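Local coordinates for protein 11S globulin subunit beta (Cucurbita maxima, PDB 2E9Q) that serves as a seed storage protein, a nutrient reservoir built from two cupin domains, at residues A[26-31]-A[54-59]; A[80-85]-A[172-177]. One frame throughout, in Å; residues are numbered along the deposited sequence.

Contact 1: residues A[26-31]-A[54-59]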
ATOM      1  N   ALA A  26      16.054   7.489   2.485  1.00 62.04           N
ATOM      2  CA  ALA A  26      16.860   6.237   2.541  1.00 65.67           C
ATOM      3  C   ALA A  26      16.943   5.680   3.959  1.00 66.30           C
ATOM      4  O   ALA A  26      16.994   6.431   4.939  1.00 69.17           O
ATOM      5  CB  ALA A  26      18.267   6.492   2.009  1.00 62.05           C
ATOM      6  N   CYS A  27      16.958   4.356   4.054  1.00 56.53           N
ATOM      7  CA  CYS A  27      17.055   3.664   5.331  1.00 51.96           C
ATOM      8  C   CYS A  27      18.525   3.534   5.728  1.00 47.79           C
ATOM      9  O   CYS A  27      19.354   3.188   4.900  1.00 48.69           O
ATOM     10  CB  CYS A  27      16.449   2.268   5.195  1.00 51.44           C
ATOM     11  SG  CYS A  27      14.630   2.181   5.229  1.00 51.31           S
ATOM     12  N   ARG A  28      18.850   3.824   6.985  1.00 56.73           N
ATOM     13  CA  ARG A  28      20.231   3.692   7.460  1.00 61.75           C
ATOM     14  C   ARG A  28      20.391   2.305   8.078  1.00 56.84           C
ATOM     15  O   ARG A  28      20.135   2.110   9.264  1.00 50.04           O
ATOM     16  CB  ARG A  28      20.557   4.759   8.509  1.00 63.86           C
ATOM     17  CG  ARG A  28      20.725   6.154   7.944  1.00 76.60           C
ATOM     18  CD  ARG A  28      21.707   6.976   8.784  1.00 88.36           C
ATOM     19  NE  ARG A  28      21.227   7.230  10.142  1.00 90.83           N
ATOM     20  CZ  ARG A  28      21.877   7.968  11.041  1.00 87.72           C
ATOM     21  NH1 ARG A  28      23.040   8.525  10.729  1.00 82.44           N
ATOM     22  NH2 ARG A  28      21.357   8.158  12.248  1.00 83.06           N
ATOM     23  N   LEU A  29      20.820   1.354   7.260  1.00 51.07           N
ATOM     24  CA  LEU A  29      20.968  -0.028   7.691  1.00 49.72           C
ATOM     25  C   LEU A  29      22.394  -0.544   7.628  1.00 51.77           C
ATOM     26  O   LEU A  29      22.619  -1.701   7.273  1.00 55.46           O
ATOM     27  CB  LEU A  29      20.098  -0.912   6.815  1.00 38.79           C
ATOM     28  CG  LEU A  29      18.658  -0.449   6.635  1.00 37.60           C
ATOM     29  CD1 LEU A  29      17.976  -1.327   5.591  1.00 28.31           C
ATOM     30  CD2 LEU A  29      17.940  -0.515   7.979  1.00 35.19           C
ATOM     31  N   GLU A  30      23.355   0.301   7.973  1.00 52.23           N
ATOM     32  CA  GLU A  30      24.753  -0.110   7.936  1.00 52.70           C
ATOM     33  C   GLU A  30      25.295  -0.476   9.307  1.00 43.86           C
ATOM     34  O   GLU A  30      26.292  -1.179   9.405  1.00 52.49           O
ATOM     35  CB  GLU A  30      25.604   0.991   7.303  1.00 60.53           C
ATOM     36  CG  GLU A  30      25.372   1.144   5.814  1.00 77.48           C
ATOM     37  CD  GLU A  30      26.152   2.302   5.206  1.00 94.78           C
ATOM     38  OE1 GLU A  30      26.201   2.396   3.954  1.00 99.55           O
ATOM     39  OE2 GLU A  30      26.708   3.124   5.975  1.00 98.60           O
ATOM     40  N   ASN A  31      24.632  -0.024  10.366  1.00 40.09           N
ATOM     41  CA  ASN A  31      25.083  -0.337  11.718  1.00 48.52           C
ATOM     42  C   ASN A  31      23.937  -0.772  12.642  1.00 49.58           C
ATOM     43  O   ASN A  31      23.458   0.009  13.471  1.00 48.25           O
ATOM     44  CB  ASN A  31      25.808   0.870  12.317  1.00 56.22           C
ATOM     45  CG  ASN A  31      27.128   0.490  12.975  1.00 76.75           C
ATOM     46  OD1 ASN A  31      28.043  -0.017  12.314  1.00 78.25           O
ATOM     47  ND2 ASN A  31      27.234   0.733  14.283  1.00 83.34           N
ATOM     48  N   ASP A  54      12.898   5.727  17.254  1.00 49.79           N
ATOM     49  CA  ASP A  54      13.755   6.407  16.281  1.00 45.00           C
ATOM     50  C   ASP A  54      15.058   5.667  15.967  1.00 41.64           C
ATOM     51  O   ASP A  54      15.910   6.173  15.235  1.00 43.99           O
ATOM     52  CB  ASP A  54      14.045   7.839  16.737  1.00 55.27           C
ATOM     53  CG  ASP A  54      12.779   8.646  16.965  1.00 60.52           C
ATOM     54  OD1 ASP A  54      11.907   8.680  16.068  1.00 61.10           O
ATOM     55  OD2 ASP A  54      12.654   9.253  18.051  1.00 79.65           O
ATOM     56  N   ASN A  55      15.240   4.478  16.528  1.00 42.57           N
ATOM     57  CA  ASN A  55      16.431   3.694  16.187  1.00 44.33           C
ATOM     58  C   ASN A  55      16.376   3.582  14.644  1.00 40.24           C
ATOM     59  O   ASN A  55      15.289   3.437  14.079  1.00 40.83           O
ATOM     60  CB  ASN A  55      16.334   2.297  16.820  1.00 45.63           C
ATOM     61  CG  ASN A  55      17.146   1.251  16.070  1.00 48.27           C
ATOM     62  OD1 ASN A  55      18.280   0.937  16.440  1.00 68.25           O
ATOM     63  ND2 ASN A  55      16.574   0.715  15.005  1.00 43.42           N
ATOM     64  N   ASP A  56      17.522   3.654  13.967  1.00 40.64           N
ATOM     65  CA  ASP A  56      17.560   3.561  12.498  1.00 45.97           C
ATOM     66  C   ASP A  56      16.852   2.334  11.882  1.00 45.66           C
ATOM     67  O   ASP A  56      16.024   2.493  10.978  1.00 43.27           O
ATOM     68  CB  ASP A  56      19.006   3.607  11.995  1.00 45.29           C
ATOM     69  CG  ASP A  56      19.656   4.985  12.182  1.00 57.48           C
ATOM     70  OD1 ASP A  56      20.903   5.059  12.178  1.00 50.27           O
ATOM     71  OD2 ASP A  56      18.923   5.990  12.322  1.00 52.18           O
ATOM     72  N   GLU A  57      17.172   1.127  12.350  1.00 41.34           N
ATOM     73  CA  GLU A  57      16.530  -0.081  11.811  1.00 47.33           C
ATOM     74  C   GLU A  57      15.021  -0.020  12.015  1.00 40.27           C
ATOM     75  O   GLU A  57      14.250  -0.270  11.091  1.00 40.50           O
ATOM     76  CB  GLU A  57      16.996  -1.362  12.518  1.00 55.50           C
ATOM     77  CG  GLU A  57      18.466  -1.619  12.590  1.00 62.03           C
ATOM     78  CD  GLU A  57      19.131  -0.915  13.741  1.00 49.34           C
ATOM     79  OE1 GLU A  57      19.421   0.288  13.598  1.00 48.55           O
ATOM     80  OE2 GLU A  57      19.349  -1.569  14.784  1.00 48.31           O
ATOM     81  N   PHE A  58      14.613   0.279  13.247  1.00 36.38           N
ATOM     82  CA  PHE A  58      13.199   0.353  13.589  1.00 42.34           C
ATOM     83  C   PHE A  58      12.442   1.333  12.720  1.00 48.56           C
ATOM     84  O   PHE A  58      11.363   1.024  12.208  1.00 44.56           O
ATOM     85  CB  PHE A  58      13.014   0.752  15.055  1.00 41.77           C
ATOM     86  CG  PHE A  58      13.180  -0.388  16.023  1.00 46.68           C
ATOM     87  CD1 PHE A  58      12.703  -0.280  17.326  1.00 47.88           C
ATOM     88  CD2 PHE A  58      13.811  -1.566  15.640  1.00 46.70           C
ATOM     89  CE1 PHE A  58      12.853  -1.333  18.233  1.00 51.11           C
ATOM     90  CE2 PHE A  58      13.963  -2.621  16.544  1.00 47.90           C
ATOM     91  CZ  PHE A  58      13.483  -2.499  17.837  1.00 39.73           C
ATOM     92  N   GLN A  59      13.014   2.520  12.565  1.00 40.02           N
ATOM     93  CA  GLN A  59      12.394   3.565  11.778  1.00 41.16           C
ATOM     94  C   GLN A  59      12.208   3.095  10.339  1.00 42.71           C
ATOM     95  O   GLN A  59      11.189   3.365   9.721  1.00 47.21           O
ATOM     96  CB  GLN A  59      13.268   4.819  11.832  1.00 47.76           C
ATOM     97  CG  GLN A  59      12.539   6.116  11.564  1.00 58.61           C
ATOM     98  CD  GLN A  59      13.456   7.328  11.697  1.00 65.95           C
ATOM     99  OE1 GLN A  59      13.069   8.450  11.378  1.00 69.83           O
ATOM    100  NE2 GLN A  59      14.674   7.101  12.175  1.00 60.87           N
TER
HETATM  101  O   HOH W   1      16.478   3.809   8.720  1.00 55.75           O
HETATM  102  O   HOH W   2      21.553   1.429  14.491  1.00 54.34           O

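Contact 2: residues A[80-85]-A[172-177]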
ATOM      1  N   PHE A  80      -6.712   1.346  22.947  1.00 42.73           N
ATOM      2  CA  PHE A  80      -6.581   0.890  21.567  1.00 43.50           C
ATOM      3  C   PHE A  80      -5.542   1.755  20.876  1.00 44.29           C
ATOM      4  O   PHE A  80      -5.334   2.895  21.270  1.00 45.95           O
ATOM      5  CB  PHE A  80      -7.923   0.965  20.815  1.00 32.73           C
ATOM      6  CG  PHE A  80      -8.596   2.309  20.864  1.00 38.36           C
ATOM      7  CD1 PHE A  80      -9.392   2.667  21.946  1.00 40.76           C
ATOM      8  CD2 PHE A  80      -8.462   3.210  19.810  1.00 42.85           C
ATOM      9  CE1 PHE A  80     -10.048   3.899  21.981  1.00 39.88           C
ATOM     10  CE2 PHE A  80      -9.112   4.441  19.837  1.00 35.35           C
ATOM     11  CZ  PHE A  80      -9.906   4.784  20.923  1.00 37.87           C
ATOM     12  N   SER A  81      -4.890   1.210  19.853  1.00 46.33           N
ATOM     13  CA  SER A  81      -3.871   1.953  19.123  1.00 48.41           C
ATOM     14  C   SER A  81      -4.062   1.935  17.608  1.00 50.03           C
ATOM     15  O   SER A  81      -4.785   1.086  17.060  1.00 44.07           O
ATOM     16  CB  SER A  81      -2.473   1.434  19.484  1.00 40.58           C
ATOM     17  OG  SER A  81      -2.407   0.027  19.409  1.00 52.99           O
ATOM     18  N   ASN A  82      -3.387   2.874  16.942  1.00 43.01           N
ATOM     19  CA  ASN A  82      -3.467   3.038  15.496  1.00 41.07           C
ATOM     20  C   ASN A  82      -2.700   1.986  14.716  1.00 38.96           C
ATOM     21  O   ASN A  82      -2.724   1.986  13.496  1.00 44.31           O
ATOM     22  CB  ASN A  82      -2.954   4.430  15.110  1.00 43.86           C
ATOM     23  CG  ASN A  82      -1.479   4.634  15.459  1.00 48.81           C
ATOM     24  OD1 ASN A  82      -0.982   4.105  16.455  1.00 48.34           O
ATOM     25  ND2 ASN A  82      -0.784   5.420  14.649  1.00 44.20           N
ATOM     26  N   ALA A  83      -2.028   1.086  15.419  1.00 39.66           N
ATOM     27  CA  ALA A  83      -1.247   0.051  14.762  1.00 50.10           C
ATOM     28  C   ALA A  83      -1.585  -1.343  15.278  1.00 45.72           C
ATOM     29  O   ALA A  83      -1.936  -1.507  16.442  1.00 43.59           O
ATOM     30  CB  ALA A  83       0.242   0.330  14.959  1.00 46.51           C
ATOM     31  N   PRO A  84      -1.488  -2.364  14.409  1.00 45.47           N
ATOM     32  CA  PRO A  84      -1.776  -3.754  14.783  1.00 36.21           C
ATOM     33  C   PRO A  84      -0.649  -4.231  15.704  1.00 43.18           C
ATOM     34  O   PRO A  84       0.503  -3.777  15.584  1.00 34.16           O
ATOM     35  CB  PRO A  84      -1.727  -4.503  13.452  1.00 46.20           C
ATOM     36  CG  PRO A  84      -1.826  -3.432  12.408  1.00 49.48           C
ATOM     37  CD  PRO A  84      -1.075  -2.286  12.999  1.00 43.62           C
ATOM     38  N   LYS A  85      -0.970  -5.164  16.595  1.00 37.55           N
ATOM     39  CA  LYS A  85       0.016  -5.681  17.525  1.00 36.44           C
ATOM     40  C   LYS A  85      -0.022  -7.183  17.707  1.00 41.84           C
ATOM     41  O   LYS A  85      -1.066  -7.834  17.566  1.00 43.83           O
ATOM     42  CB  LYS A  85      -0.178  -5.059  18.915  1.00 39.23           C
ATOM     43  CG  LYS A  85       0.102  -3.575  19.027  1.00 41.38           C
ATOM     44  CD  LYS A  85      -0.383  -3.069  20.381  1.00 45.73           C
ATOM     45  CE  LYS A  85      -0.094  -1.590  20.571  1.00 49.66           C
ATOM     46  NZ  LYS A  85      -0.412  -1.146  21.959  1.00 44.12           N
ATOM     47  N   PRO A 172       3.765   7.168  10.836  1.00 54.25           N
ATOM     48  CA  PRO A 172       4.603   6.112  11.418  1.00 58.12           C
ATOM     49  C   PRO A 172       4.863   6.206  12.909  1.00 52.86           C
ATOM     50  O   PRO A 172       5.839   5.652  13.413  1.00 59.51           O
ATOM     51  CB  PRO A 172       5.885   6.215  10.605  1.00 62.20           C
ATOM     52  CG  PRO A 172       6.000   7.692  10.414  1.00 66.81           C
ATOM     53  CD  PRO A 172       4.588   8.084  10.023  1.00 58.12           C
ATOM     54  N   TYR A 173       3.974   6.884  13.616  1.00 49.05           N
ATOM     55  CA  TYR A 173       4.114   7.061  15.047  1.00 49.38           C
ATOM     56  C   TYR A 173       2.978   6.396  15.837  1.00 52.63           C
ATOM     57  O   TYR A 173       1.794   6.603  15.575  1.00 45.36           O
ATOM     58  CB  TYR A 173       4.188   8.555  15.381  0.50 52.25           C
ATOM     59  CG  TYR A 173       5.463   9.210  14.895  0.50 51.86           C
ATOM     60  CD1 TYR A 173       6.693   8.873  15.451  0.50 43.03           C
ATOM     61  CD2 TYR A 173       5.443  10.151  13.867  0.50 50.52           C
ATOM     62  CE1 TYR A 173       7.873   9.451  14.998  0.50 55.28           C
ATOM     63  CE2 TYR A 173       6.619  10.737  13.405  0.50 53.74           C
ATOM     64  CZ  TYR A 173       7.830  10.383  13.975  0.50 58.14           C
ATOM     65  OH  TYR A 173       8.996  10.962  13.525  0.50 64.84           O
ATOM     66  N   LEU A 174       3.378   5.561  16.791  1.00 48.83           N
ATOM     67  CA  LEU A 174       2.467   4.803  17.628  1.00 47.59           C
ATOM     68  C   LEU A 174       1.673   5.655  18.628  1.00 47.98           C
ATOM     69  O   LEU A 174       2.231   6.476  19.362  1.00 50.73           O
ATOM     70  CB  LEU A 174       3.263   3.715  18.349  1.00 50.51           C
ATOM     71  CG  LEU A 174       2.494   2.606  19.059  1.00 51.52           C
ATOM     72  CD1 LEU A 174       1.571   1.939  18.069  1.00 52.95           C
ATOM     73  CD2 LEU A 174       3.474   1.602  19.653  1.00 43.58           C
ATOM     74  N   ARG A 175       0.360   5.457  18.635  1.00 41.15           N
ATOM     75  CA  ARG A 175      -0.539   6.190  19.516  1.00 36.58           C
ATOM     76  C   ARG A 175      -1.441   5.189  20.246  1.00 47.24           C
ATOM     77  O   ARG A 175      -2.041   4.317  19.621  1.00 39.55           O
ATOM     78  CB  ARG A 175      -1.410   7.153  18.701  0.50 38.55           C
ATOM     79  CG  ARG A 175      -0.646   8.152  17.839  0.50 46.84           C
ATOM     80  CD  ARG A 175      -1.596   9.098  17.116  0.50 49.18           C
ATOM     81  NE  ARG A 175      -0.912  10.211  16.456  0.50 44.12           N
ATOM     82  CZ  ARG A 175      -0.055  10.079  15.448  0.50 50.29           C
ATOM     83  NH1 ARG A 175       0.238   8.877  14.968  0.50 40.26           N
ATOM     84  NH2 ARG A 175       0.510  11.157  14.914  0.50 46.95           N
ATOM     85  N   LYS A 176      -1.536   5.293  21.565  1.00 46.39           N
ATOM     86  CA  LYS A 176      -2.430   4.400  22.279  1.00 42.40           C
ATOM     87  C   LYS A 176      -3.462   5.214  23.051  1.00 40.41           C
ATOM     88  O   LYS A 176      -3.120   6.054  23.881  1.00 46.13           O
ATOM     89  CB  LYS A 176      -1.669   3.448  23.209  1.00 45.54           C
ATOM     90  CG  LYS A 176      -2.596   2.369  23.764  1.00 37.47           C
ATOM     91  CD  LYS A 176      -1.899   1.211  24.437  1.00 41.17           C
ATOM     92  CE  LYS A 176      -2.940   0.340  25.150  1.00 42.97           C
ATOM     93  NZ  LYS A 176      -2.350  -0.811  25.857  1.00 40.16           N
ATOM     94  N   PHE A 177      -4.732   4.972  22.739  1.00 40.05           N
ATOM     95  CA  PHE A 177      -5.867   5.658  23.360  1.00 39.70           C
ATOM     96  C   PHE A 177      -6.420   4.837  24.527  1.00 46.04           C
ATOM     97  O   PHE A 177      -7.048   3.791  24.321  1.00 45.28           O
ATOM     98  CB  PHE A 177      -6.995   5.876  22.332  1.00 41.99           C
ATOM     99  CG  PHE A 177      -6.571   6.635  21.100  1.00 37.12           C
ATOM    100  CD1 PHE A 177      -5.707   6.061  20.172  1.00 38.48           C
ATOM    101  CD2 PHE A 177      -7.019   7.931  20.879  1.00 38.08           C
ATOM    102  CE1 PHE A 177      -5.292   6.772  19.037  1.00 33.75           C
ATOM    103  CE2 PHE A 177      -6.606   8.651  19.742  1.00 36.54           C
ATOM    104  CZ  PHE A 177      -5.742   8.065  18.827  1.00 35.52           C
TER
HETATM  105  O   HOH W   3      -0.223  -2.717  24.531  1.00 32.65           O

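Contact 1: residues A[26-31]-A[54-59]
R28 and L29 of the irregular N-terminal segment run past the first turn of the helix that starts at D56, with the CA atoms of R28 and D56 5.7 Å apart and no direct backbone hydrogen bond between the two segments. A water bridges the two backbones, accepting from R28 N and donating to D56 O. Beside it is a salt bridge: R28 NE lies 3.0 Å from D56 OD1, while R28 NH2 donates to the syn lone pair of D56 OD2 at 3.3 Å. The two planes are turned 64° apart, so the grip is skewed, not a flat, two-pronged pairing. Arginine suits this exposed edge because its flat, charged end carries several N-H groups, so NE and NH2 can meet both carboxylate oxygens; the bend at chi3 (-65°) aims them. Helix 56-61 precedes cupin barrel strand 63-70, and the disulfide from C27 to C60 ties the segment to this helix. On the buried side, apolar L29 fits: its CD2 rests against E57 CA at 4.1 Å, and I170 of the second subunit packs on it. The two oxygens of E57 serve separate donors: OE1 accepts from a water that also donates to N31 O, OE2 from R33 N.

Contact 2: residues A[80-85]-A[172-177]
F80 and F177 form an antiparallel hydrogen-bonded pair, F80 N giving to F177 O at 2.8 Å and F177 N to F80 O. Beyond the non-hydrogen-bonded S81-K176 pair, where N82 N makes a weak bond to R175 O, N82 takes over with its side-chain amide: OD1 accepts from R175 N at 2.9 Å, the donor above the carbonyl plane, and ND2 gives to Y173 O at 3.0 Å. An asparagine suits this place because one short amide can accept and donate, matching a backbone that has left the sheet. Among apolar contacts, F177 CB lies over one face of the F80 ring, 3.5 Å from its centroid, a CH-pi contact, while the two rings lie nearly parallel (5°) but so offset that they scarcely overlap. Y339 of the third subunit stacks on F80, and an alanine in place of F80 would probably leave that ring and F177 CB without their aromatic partner. A83 CB meets L174 CD1 at 3.7 Å, beside barrel strands 63-70 and 155-162. On the face bearing S81 and K176, K85 NZ and K176 NZ stand 4.4 Å apart. These lysines, one from each barrel sheet, donate to one water, which probably helps offset their like charges.

In the fold
Both contacts belong to the N-terminal half of the subunit, but contact 2 is buried within the barrel, whereas contact 1 is partly buried at the periphery, joining an irregular segment to a helix. They share no strand or helix. The chemistry follows: the interior contact relies on backbone pairing, an amide that continues it and a CH-pi contact between aromatic residues, while the outer one relies on an ion pair and bridging waters. Their centres are about 20 Å apart, though in the conformer given D54 comes near Y173. Each also meets a neighbouring subunit: 26-31 reaches I170 and D171 of the second subunit, and 172-177 receives A26 and N361 of the third, so both segments help build the subunit interface.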